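Local structure of uncharacterized protein (Wolinella succinogenes, 3JYG) at residues Lys70-Glu75 and Glu108-Val113; Glu75-Arg80 and Ala145-Glu150; Leu103-Glu108 and Val134-Pro139. The protein is of unknown function but belongs to the 6-pyruvoyl tetrahydropterin synthase family and holds a zinc ion at a site built from three histidines. One frame throughout, in Å; residues are numbered along the deposited sequence.

Interaction 1. Residues Lys70-Glu75 and Glu108-Val113; sequences KRFIDE and EGYARV
Phe72, on helix 67-77, pushes its ring against Glu108 and Tyr110, which stand on either side of Gly109 where a turn runs into strand 110-113. All of the contact across the two segments is apolar, and one ring corner does most of the work. Phe72 CE1 lies 3.8 Å from Tyr110 CE1, with the tyrosine carbon placed at the edge of the phenylalanine ring, near its plane. With CG anti to its backbone N (chi1 176°), Phe72 extends its ring far enough to reach both Glu108 and Tyr110. A flat, wholly apolar side chain suits this buried place, which offers it carbon on several sides.

Glu108 contributes methylenes rather than charge: its CG approaches Phe72 CE1 obliquely to 3.8 Å, and CB is nearly as close. A bend at chi2 (73°) carries the carboxylate beyond this contact, its plane 24° from that of the ring, to where OE2 forms a salt bridge with Arg155. Gly109, at positive phi, takes a backbone conformation that glycine adopts readily.

No hydrogen bond crosses between the two segments; within the helix, Lys70 NZ and Asp74 OD2 form a salt bridge whose 3.3 Å hydrogen bond is weak.

Around this cluster, helix 141-155 supplies Leu148 and Leu151 to Phe72 and Trp147 to Tyr110, so the phenylalanine fills the join between two helices. Tyr110 also touches Val133 and Val135 of strand 132-135, next to its own strand, and a large aromatic fits this buried spot between helix and sheet.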
loop_
_atom_site.group_PDB
_atom_site.type_symbol
_atom_site.label_atom_id
_atom_site.label_comp_id
_atom_site.label_asym_id
_atom_site.label_seq_id
_atom_site.Cartn_x
_atom_site.Cartn_y
_atom_site.Cartn_z
ATOM N N LYS A 70 -11.092 5.237 -16.444
ATOM C CA LYS A 70 -10.287 6.449 -16.468
ATOM C C LYS A 70 -11.075 7.617 -17.067
ATOM O O LYS A 70 -11.105 8.701 -16.506
ATOM C CB LYS A 70 -8.995 6.248 -17.286
ATOM C CG LYS A 70 -7.980 7.341 -17.039
ATOM C CD LYS A 70 -6.553 7.003 -17.543
ATOM C CE LYS A 70 -5.538 7.932 -16.863
ATOM N NZ LYS A 70 -5.782 9.355 -17.222
ATOM N N ARG A 71 -11.721 7.370 -18.202
ATOM C CA ARG A 71 -12.465 8.396 -18.912
ATOM C C ARG A 71 -13.595 8.922 -18.037
ATOM O O ARG A 71 -13.782 10.122 -17.932
ATOM C CB ARG A 71 -13.008 7.855 -20.227
ATOM C CG ARG A 71 -13.280 8.967 -21.275
ATOM C CD ARG A 71 -13.705 8.364 -22.627
ATOM N NE ARG A 71 -14.768 7.403 -22.380
ATOM C CZ ARG A 71 -15.326 6.599 -23.283
ATOM N NH1 ARG A 71 -14.950 6.630 -24.561
ATOM N NH2 ARG A 71 -16.273 5.759 -22.888
ATOM N N PHE A 72 -14.338 8.012 -17.431
ATOM C CA PHE A 72 -15.355 8.353 -16.446
ATOM C C PHE A 72 -14.872 9.274 -15.294
ATOM O O PHE A 72 -15.434 10.343 -15.079
ATOM C CB PHE A 72 -16.021 7.087 -15.894
ATOM C CG PHE A 72 -17.013 7.377 -14.806
ATOM C CD1 PHE A 72 -18.285 7.863 -15.121
ATOM C CD2 PHE A 72 -16.664 7.246 -13.469
ATOM C CE1 PHE A 72 -19.216 8.164 -14.124
ATOM C CE2 PHE A 72 -17.600 7.569 -12.457
ATOM C CZ PHE A 72 -18.877 8.024 -12.798
ATOM N N ILE A 73 -13.813 8.898 -14.603
ATOM C CA ILE A 73 -13.226 9.754 -13.579
ATOM C C ILE A 73 -12.865 11.133 -14.157
ATOM O O ILE A 73 -13.174 12.164 -13.538
ATOM C CB ILE A 73 -11.951 9.088 -12.950
ATOM C CG1 ILE A 73 -12.297 7.770 -12.221
ATOM C CG2 ILE A 73 -11.181 10.059 -12.021
ATOM C CD1 ILE A 73 -13.265 7.881 -11.091
ATOM N N ASP A 74 -12.209 11.136 -15.321
ATOM C CA ASP A 74 -11.685 12.363 -15.957
ATOM C C ASP A 74 -12.839 13.278 -16.433
ATOM O O ASP A 74 -12.814 14.513 -16.238
ATOM C CB ASP A 74 -10.757 12.008 -17.143
ATOM C CG ASP A 74 -9.356 11.476 -16.709
ATOM O OD1 ASP A 74 -9.026 11.416 -15.487
ATOM O OD2 ASP A 74 -8.568 11.077 -17.619
ATOM N N GLU A 75 -13.859 12.666 -17.044
ATOM C CA GLU A 75 -14.921 13.414 -17.704
ATOM C C GLU A 75 -16.060 13.779 -16.785
ATOM O O GLU A 75 -16.743 14.800 -17.021
ATOM C CB GLU A 75 -15.408 12.706 -18.980
ATOM C CG GLU A 75 -14.304 12.804 -20.048
ATOM C CD GLU A 75 -14.605 12.140 -21.352
ATOM O OE1 GLU A 75 -15.740 11.681 -21.554
ATOM O OE2 GLU A 75 -13.672 12.071 -22.201
ATOM N N GLU A 108 -24.711 5.578 -14.492
ATOM C CA GLU A 108 -23.754 5.290 -13.393
ATOM C C GLU A 108 -24.246 5.694 -12.001
ATOM O O GLU A 108 -23.547 5.500 -11.034
ATOM C CB GLU A 108 -22.364 5.908 -13.655
ATOM C CG GLU A 108 -21.685 5.444 -14.941
ATOM C CD GLU A 108 -22.296 6.030 -16.202
ATOM O OE1 GLU A 108 -23.203 6.884 -16.127
ATOM O OE2 GLU A 108 -21.868 5.616 -17.289
ATOM N N GLY A 109 -25.429 6.289 -11.926
ATOM C CA GLY A 109 -26.015 6.707 -10.654
ATOM C C GLY A 109 -25.513 8.066 -10.172
ATOM O O GLY A 109 -25.253 8.238 -8.984
ATOM N N TYR A 110 -25.308 9.024 -11.073
ATOM C CA TYR A 110 -25.155 10.416 -10.643
ATOM C C TYR A 110 -26.048 11.222 -11.581
ATOM O O TYR A 110 -26.582 10.675 -12.582
ATOM C CB TYR A 110 -23.690 10.933 -10.719
ATOM C CG TYR A 110 -23.255 11.049 -12.155
ATOM C CD1 TYR A 110 -22.869 9.914 -12.865
ATOM C CD2 TYR A 110 -23.368 12.265 -12.844
ATOM C CE1 TYR A 110 -22.526 9.983 -14.202
ATOM C CE2 TYR A 110 -23.017 12.354 -14.201
ATOM C CZ TYR A 110 -22.594 11.205 -14.864
ATOM O OH TYR A 110 -22.276 11.269 -16.202
ATOM N N ALA A 111 -26.224 12.486 -11.225
ATOM C CA ALA A 111 -26.944 13.434 -12.054
ATOM C C ALA A 111 -26.173 14.721 -12.352
ATOM O O ALA A 111 -25.325 15.173 -11.564
ATOM C CB ALA A 111 -28.320 13.766 -11.437
ATOM N N ARG A 112 -26.511 15.301 -13.501
ATOM C CA ARG A 112 -26.211 16.700 -13.797
ATOM C C ARG A 112 -27.513 17.486 -13.868
ATOM O O ARG A 112 -28.599 16.905 -14.079
ATOM C CB ARG A 112 -25.452 16.826 -15.107
ATOM C CG ARG A 112 -24.141 16.049 -15.087
ATOM C CD ARG A 112 -23.313 16.370 -16.282
ATOM N NE ARG A 112 -22.452 17.485 -15.935
ATOM C CZ ARG A 112 -22.301 18.603 -16.641
ATOM N NH1 ARG A 112 -22.938 18.787 -17.805
ATOM N NH2 ARG A 112 -21.472 19.516 -16.176
ATOM N N VAL A 113 -27.449 18.798 -13.678
ATOM C CA VAL A 113 -28.669 19.583 -13.858
ATOM C C VAL A 113 -29.101 19.528 -15.341
ATOM O O VAL A 113 -28.282 19.253 -16.225
ATOM C CB VAL A 113 -28.514 21.023 -13.331
ATOM C CG1 VAL A 113 -28.208 20.990 -11.830
ATOM C CG2 VAL A 113 -27.421 21.772 -14.127
#

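Interaction 2. Residues Glu75-Arg80 and Ala145-Glu150; sequences EVLDHR and ASWLLE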
loop_
_atom_site.group_PDB
_atom_site.type_symbol
_atom_site.label_atom_id
_atom_site.label_comp_id
_atom_site.label_asym_id
_atom_site.label_seq_id
_atom_site.Cartn_x
_atom_site.Cartn_y
_atom_site.Cartn_z
ATOM N N GLU A 75 -13.859 12.666 -17.044
ATOM C CA GLU A 75 -14.921 13.414 -17.704
ATOM C C GLU A 75 -16.060 13.779 -16.785
ATOM O O GLU A 75 -16.743 14.800 -17.021
ATOM C CB GLU A 75 -15.408 12.706 -18.980
ATOM C CG GLU A 75 -14.304 12.804 -20.048
ATOM C CD GLU A 75 -14.605 12.140 -21.352
ATOM O OE1 GLU A 75 -15.740 11.681 -21.554
ATOM O OE2 GLU A 75 -13.672 12.071 -22.201
ATOM N N VAL A 76 -16.259 12.962 -15.738
ATOM C CA VAL A 76 -17.402 13.151 -14.838
ATOM C C VAL A 76 -17.083 13.763 -13.471
ATOM O O VAL A 76 -17.815 14.669 -13.035
ATOM C CB VAL A 76 -18.262 11.855 -14.674
ATOM C CG1 VAL A 76 -19.413 12.085 -13.646
ATOM C CG2 VAL A 76 -18.794 11.399 -16.093
ATOM N N LEU A 77 -16.020 13.276 -12.816
ATOM C CA LEU A 77 -15.700 13.670 -11.442
ATOM C C LEU A 77 -14.598 14.709 -11.286
ATOM O O LEU A 77 -14.627 15.466 -10.335
ATOM C CB LEU A 77 -15.368 12.441 -10.582
ATOM C CG LEU A 77 -16.395 11.298 -10.619
ATOM C CD1 LEU A 77 -15.878 10.160 -9.761
ATOM C CD2 LEU A 77 -17.742 11.768 -10.068
ATOM N N ASP A 78 -13.644 14.781 -12.217
ATOM C CA ASP A 78 -12.490 15.668 -11.985
ATOM C C ASP A 78 -12.902 17.129 -12.101
ATOM O O ASP A 78 -13.619 17.483 -13.027
ATOM C CB ASP A 78 -11.351 15.383 -12.948
ATOM C CG ASP A 78 -10.116 16.228 -12.642
ATOM O OD1 ASP A 78 -9.590 16.192 -11.491
ATOM O OD2 ASP A 78 -9.710 16.997 -13.554
ATOM N N HIS A 79 -12.436 17.959 -11.161
ATOM C CA HIS A 79 -12.761 19.385 -11.161
ATOM C C HIS A 79 -14.240 19.652 -10.976
ATOM O O HIS A 79 -14.804 20.552 -11.609
ATOM C CB HIS A 79 -12.183 20.077 -12.423
ATOM C CG HIS A 79 -10.715 20.375 -12.295
ATOM N ND1 HIS A 79 -9.749 19.388 -12.285
ATOM C CD2 HIS A 79 -10.061 21.543 -12.082
ATOM C CE1 HIS A 79 -8.564 19.938 -12.078
ATOM N NE2 HIS A 79 -8.723 21.246 -11.965
ATOM N N ARG A 80 -14.883 18.859 -10.129
ATOM C CA ARG A 80 -16.323 19.047 -9.879
ATOM C C ARG A 80 -16.593 19.173 -8.382
ATOM O O ARG A 80 -15.730 18.858 -7.564
ATOM C CB ARG A 80 -17.114 17.851 -10.389
ATOM C CG ARG A 80 -16.859 17.461 -11.825
ATOM C CD ARG A 80 -17.473 18.428 -12.820
ATOM N NE ARG A 80 -17.131 17.925 -14.164
ATOM C CZ ARG A 80 -17.477 18.500 -15.301
ATOM N NH1 ARG A 80 -18.258 19.573 -15.302
ATOM N NH2 ARG A 80 -17.093 17.941 -16.454
ATOM N N ALA A 145 -16.061 5.042 -2.537
ATOM C CA ALA A 145 -15.466 3.731 -2.794
ATOM C C ALA A 145 -16.557 2.673 -3.097
ATOM O O ALA A 145 -16.438 1.972 -4.091
ATOM C CB ALA A 145 -14.625 3.278 -1.607
ATOM N N SER A 146 -17.602 2.595 -2.271
ATOM C CA SER A 146 -18.743 1.669 -2.531
ATOM C C SER A 146 -19.453 1.902 -3.844
ATOM O O SER A 146 -19.827 0.947 -4.521
ATOM C CB SER A 146 -19.829 1.770 -1.443
ATOM O OG SER A 146 -19.232 1.732 -0.151
ATOM N N TRP A 147 -19.653 3.177 -4.192
ATOM C CA TRP A 147 -20.332 3.564 -5.394
ATOM C C TRP A 147 -19.506 3.128 -6.619
ATOM O O TRP A 147 -20.011 2.524 -7.590
ATOM C CB TRP A 147 -20.464 5.110 -5.367
ATOM C CG TRP A 147 -21.101 5.649 -6.588
ATOM C CD1 TRP A 147 -22.256 5.192 -7.200
ATOM C CD2 TRP A 147 -20.618 6.732 -7.385
ATOM N NE1 TRP A 147 -22.493 5.933 -8.367
ATOM C CE2 TRP A 147 -21.507 6.882 -8.487
ATOM C CE3 TRP A 147 -19.527 7.606 -7.269
ATOM C CZ2 TRP A 147 -21.348 7.882 -9.434
ATOM C CZ3 TRP A 147 -19.349 8.591 -8.236
ATOM C CH2 TRP A 147 -20.260 8.716 -9.308
ATOM N N LEU A 148 -18.192 3.377 -6.554
ATOM C CA LEU A 148 -17.342 3.016 -7.695
ATOM C C LEU A 148 -17.167 1.510 -7.789
ATOM O O LEU A 148 -17.110 0.955 -8.895
ATOM C CB LEU A 148 -15.984 3.752 -7.629
ATOM C CG LEU A 148 -16.038 5.281 -7.656
ATOM C CD1 LEU A 148 -14.657 5.860 -7.323
ATOM C CD2 LEU A 148 -16.558 5.845 -8.990
ATOM N N LEU A 149 -17.074 0.832 -6.645
ATOM C CA LEU A 149 -17.176 -0.629 -6.644
ATOM C C LEU A 149 -18.466 -1.128 -7.366
ATOM O O LEU A 149 -18.393 -2.009 -8.249
ATOM C CB LEU A 149 -17.077 -1.203 -5.200
ATOM C CG LEU A 149 -17.200 -2.725 -5.079
ATOM C CD1 LEU A 149 -16.122 -3.488 -5.818
ATOM C CD2 LEU A 149 -17.181 -3.113 -3.596
ATOM N N GLU A 150 -19.632 -0.554 -7.034
ATOM C CA GLU A 150 -20.870 -0.982 -7.719
ATOM C C GLU A 150 -20.767 -0.772 -9.211
ATOM O O GLU A 150 -21.166 -1.633 -10.013
ATOM C CB GLU A 150 -22.099 -0.205 -7.262
ATOM C CG GLU A 150 -22.455 -0.374 -5.853
ATOM C CD GLU A 150 -23.938 -0.016 -5.599
ATOM O OE1 GLU A 150 -24.438 0.982 -6.174
ATOM O OE2 GLU A 150 -24.594 -0.741 -4.831
#
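Leu77 meets Trp147 through both of its methyl groups. CD2 comes to 4.0 Å from Trp147 CZ3 and sits at the edge of the indole, near its plane, while Leu77 CD1 is 4.1 Å from the same CZ3. The indole, with CG anti to the backbone N (chi1 178°), extends so that its CZ3 and CH2 corner meets Leu77. Leu148 adds a looser touch, its CD2 lying 4.4 Å from Leu77 CD1. Branched and aromatic residues fit this buried seam, where helices 67-77 and 141-155 of this family's tunnelling (T-) fold come together by side chains alone. Trp147 has one polar atom to satisfy, and NE1 does so by donating to Glu108 O; its ring also meets that of Phe137. Leu77 is backed by Phe13 of strand 3-17.

From Leu77 to Arg80 the chain reverses in a type II beta turn, with His79 at positive phi. Arg80 NH2 reaches back to Glu75 O at 3.2 Å, tilted 34° from the carbonyl plane, and so ties the turn to the last part of the helix. His79 ND1 donates to Asp78 OD2 over 2.7 Å from above the carboxylate plane, while Asp78 OD1 accepts from Cys14 N.

Interaction 3. Residues Leu103-Glu108 and Val134-Pro139; sequences LVWMEE and VVRFVP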
loop_
_atom_site.group_PDB
_atom_site.type_symbol
_atom_site.label_atom_id
_atom_site.label_comp_id
_atom_site.label_asym_id
_atom_site.label_seq_id
_atom_site.Cartn_x
_atom_site.Cartn_y
_atom_site.Cartn_z
ATOM N N LEU A 103 -33.282 17.213 -13.074
ATOM C CA LEU A 103 -31.919 16.656 -13.004
ATOM C C LEU A 103 -31.891 15.529 -13.977
ATOM O O LEU A 103 -32.887 14.846 -14.160
ATOM C CB LEU A 103 -31.598 16.096 -11.611
ATOM C CG LEU A 103 -31.824 16.992 -10.399
ATOM C CD1 LEU A 103 -31.423 16.195 -9.175
ATOM C CD2 LEU A 103 -31.006 18.248 -10.534
ATOM N N VAL A 104 -30.750 15.331 -14.617
ATOM C CA VAL A 104 -30.636 14.296 -15.616
ATOM C C VAL A 104 -29.780 13.177 -15.023
ATOM O O VAL A 104 -28.576 13.355 -14.838
ATOM C CB VAL A 104 -30.005 14.878 -16.913
ATOM C CG1 VAL A 104 -30.063 13.836 -18.054
ATOM C CG2 VAL A 104 -30.679 16.240 -17.297
ATOM N N TRP A 105 -30.406 12.029 -14.713
ATOM C CA TRP A 105 -29.718 10.925 -14.024
ATOM C C TRP A 105 -29.110 10.075 -15.063
ATOM O O TRP A 105 -29.768 9.713 -16.018
ATOM C CB TRP A 105 -30.672 10.063 -13.175
ATOM C CG TRP A 105 -31.141 10.829 -12.060
ATOM C CD1 TRP A 105 -32.258 11.609 -12.023
ATOM C CD2 TRP A 105 -30.482 10.994 -10.800
ATOM N NE1 TRP A 105 -32.351 12.243 -10.810
ATOM C CE2 TRP A 105 -31.273 11.898 -10.040
ATOM C CE3 TRP A 105 -29.305 10.472 -10.238
ATOM C CZ2 TRP A 105 -30.944 12.280 -8.766
ATOM C CZ3 TRP A 105 -28.967 10.857 -8.945
ATOM C CH2 TRP A 105 -29.784 11.772 -8.232
HETATM N N MSE A 106 -27.851 9.744 -14.869
HETATM C CA MSE A 106 -27.131 8.948 -15.840
HETATM C C MSE A 106 -27.136 7.521 -15.356
HETATM O O MSE A 106 -27.454 7.255 -14.205
HETATM C CB MSE A 106 -25.712 9.498 -15.970
HETATM C CG MSE A 106 -25.722 11.020 -16.017
HETATM SE SE MSE A 106 -26.687 11.565 -17.638
HETATM C CE MSE A 106 -26.460 13.509 -17.441
ATOM N N GLU A 107 -26.769 6.602 -16.228
ATOM C CA GLU A 107 -26.748 5.183 -15.852
ATOM C C GLU A 107 -25.858 4.903 -14.607
ATOM O O GLU A 107 -26.246 4.121 -13.746
ATOM C CB GLU A 107 -26.314 4.327 -17.038
ATOM C CG GLU A 107 -27.439 3.920 -17.979
ATOM C CD GLU A 107 -27.274 2.463 -18.438
ATOM O OE1 GLU A 107 -26.141 2.082 -18.856
ATOM O OE2 GLU A 107 -28.267 1.686 -18.350
ATOM N N GLU A 108 -24.711 5.578 -14.492
ATOM C CA GLU A 108 -23.754 5.290 -13.393
ATOM C C GLU A 108 -24.246 5.694 -12.001
ATOM O O GLU A 108 -23.547 5.500 -11.034
ATOM C CB GLU A 108 -22.364 5.908 -13.655
ATOM C CG GLU A 108 -21.685 5.444 -14.941
ATOM C CD GLU A 108 -22.296 6.030 -16.202
ATOM O OE1 GLU A 108 -23.203 6.884 -16.127
ATOM O OE2 GLU A 108 -21.868 5.616 -17.289
ATOM N N VAL A 134 -24.356 15.280 -8.875
ATOM C CA VAL A 134 -25.326 15.023 -7.827
ATOM C C VAL A 134 -25.437 13.528 -7.600
ATOM O O VAL A 134 -25.593 12.776 -8.562
ATOM C CB VAL A 134 -26.708 15.669 -8.130
ATOM C CG1 VAL A 134 -27.708 15.398 -6.971
ATOM C CG2 VAL A 134 -26.550 17.191 -8.377
ATOM N N VAL A 135 -25.351 13.096 -6.335
ATOM C CA VAL A 135 -25.331 11.645 -6.037
ATOM C C VAL A 135 -26.329 11.321 -4.924
ATOM O O VAL A 135 -26.675 12.189 -4.153
ATOM C CB VAL A 135 -23.893 11.106 -5.634
ATOM C CG1 VAL A 135 -22.890 11.065 -6.880
ATOM C CG2 VAL A 135 -23.321 11.845 -4.375
ATOM N N ARG A 136 -26.722 10.062 -4.790
ATOM C CA ARG A 136 -27.716 9.692 -3.764
ATOM C C ARG A 136 -27.082 9.107 -2.510
ATOM O O ARG A 136 -27.448 7.989 -2.120
ATOM C CB ARG A 136 -28.701 8.642 -4.346
ATOM C CG ARG A 136 -29.584 9.134 -5.511
ATOM C CD ARG A 136 -30.520 7.954 -6.034
ATOM N NE ARG A 136 -31.394 7.504 -4.964
ATOM C CZ ARG A 136 -31.933 6.281 -4.810
ATOM N NH1 ARG A 136 -31.706 5.283 -5.662
ATOM N NH2 ARG A 136 -32.693 6.083 -3.748
ATOM N N PHE A 137 -26.113 9.816 -1.910
ATOM C CA PHE A 137 -25.408 9.352 -0.734
ATOM C C PHE A 137 -24.571 10.499 -0.240
ATOM O O PHE A 137 -24.210 11.399 -1.025
ATOM C CB PHE A 137 -24.476 8.131 -0.990
ATOM C CG PHE A 137 -23.506 8.288 -2.155
ATOM C CD1 PHE A 137 -23.758 7.628 -3.380
ATOM C CD2 PHE A 137 -22.324 9.015 -2.032
ATOM C CE1 PHE A 137 -22.864 7.756 -4.483
ATOM C CE2 PHE A 137 -21.412 9.133 -3.111
ATOM C CZ PHE A 137 -21.674 8.507 -4.337
ATOM N N VAL A 138 -24.235 10.459 1.043
ATOM C CA VAL A 138 -23.331 11.478 1.616
ATOM C C VAL A 138 -21.954 11.133 1.085
ATOM O O VAL A 138 -21.485 9.994 1.239
ATOM C CB VAL A 138 -23.388 11.497 3.153
ATOM C CG1 VAL A 138 -22.886 10.123 3.771
ATOM C CG2 VAL A 138 -22.570 12.644 3.723
ATOM N N PRO A 139 -21.299 12.099 0.414
ATOM C CA PRO A 139 -20.063 11.703 -0.339
ATOM C C PRO A 139 -18.807 11.584 0.548
ATOM O O PRO A 139 -17.822 12.325 0.340
ATOM C CB PRO A 139 -19.906 12.818 -1.392
ATOM C CG PRO A 139 -20.593 14.060 -0.715
ATOM C CD PRO A 139 -21.732 13.491 0.152
#
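The backbones of strands 103-105 and 132-135 stay well apart, with their closest CA atoms, those of Leu103 and Val134, separated by 8.5 Å, and no hydrogen bond joins them. This is the spacing of second neighbours in a beta sheet: strand 110-113 runs between them, antiparallel to both, bonding to Val104 on one side and Val134 on the other. Side chains on one face of the mixed sheet therefore have to reach over the middle strand, where the small Ala111 lies beneath them.

Leu103 and Trp105, two residues apart on a strand, send their side chains to the same face. Leu103 CD1 comes to 4.4 Å from Val134 CG1, a methyl-to-methyl contact in which the leucine's length spans the gap and the compact, branched valine suits its buried strand position. Ile85 packs against both residues.

Trp105 is the longer reach. Its chi1 of -68°, with CG anti to the carbonyl carbon, swings the ring so that CZ3 and CH2 arrive where strand 132-135 gives way to loop. There CH2 lies 4.4 Å from Val134 CG1, and CZ3 is 3.9 Å from Val134 O, whose hydrogen bond comes from Ala111 N. The big indole thus bridges from a buried valine to Arg136, which is exposed, as is Trp105 itself.

Arg136 crosses the tryptophan at about a right angle and touches it with aliphatic chain, not charge. The guanidinium, carried off by a bend at chi3 (61°), stands perpendicular to the indole plane, while Arg136 CG rests 3.8 Å from Trp105 CH2.

Overall arrangement
Helix 67-77 comes first along the chain and supplies the opening segment of both interaction 1 and interaction 2, which share Glu75. Interaction 1 closes its loop at 108-113, on the strand that follows 103-105. Interaction 3 starts at 103-108, inside that loop, and closes beyond it at 134-139; these two therefore cross, sharing Glu108. Interaction 2 closes last, at helix 141-155: it crosses interaction 1 and encloses interaction 3 entirely. Together they tie helix 67-77 to helix 141-155 and both to three successive strands at one edge of the sheet, 103-105, 110-113 and 132-135. Probable hydrogen bonds also join them directly, Ile73 O with Asp78 N and Arg112 O with Val104 N.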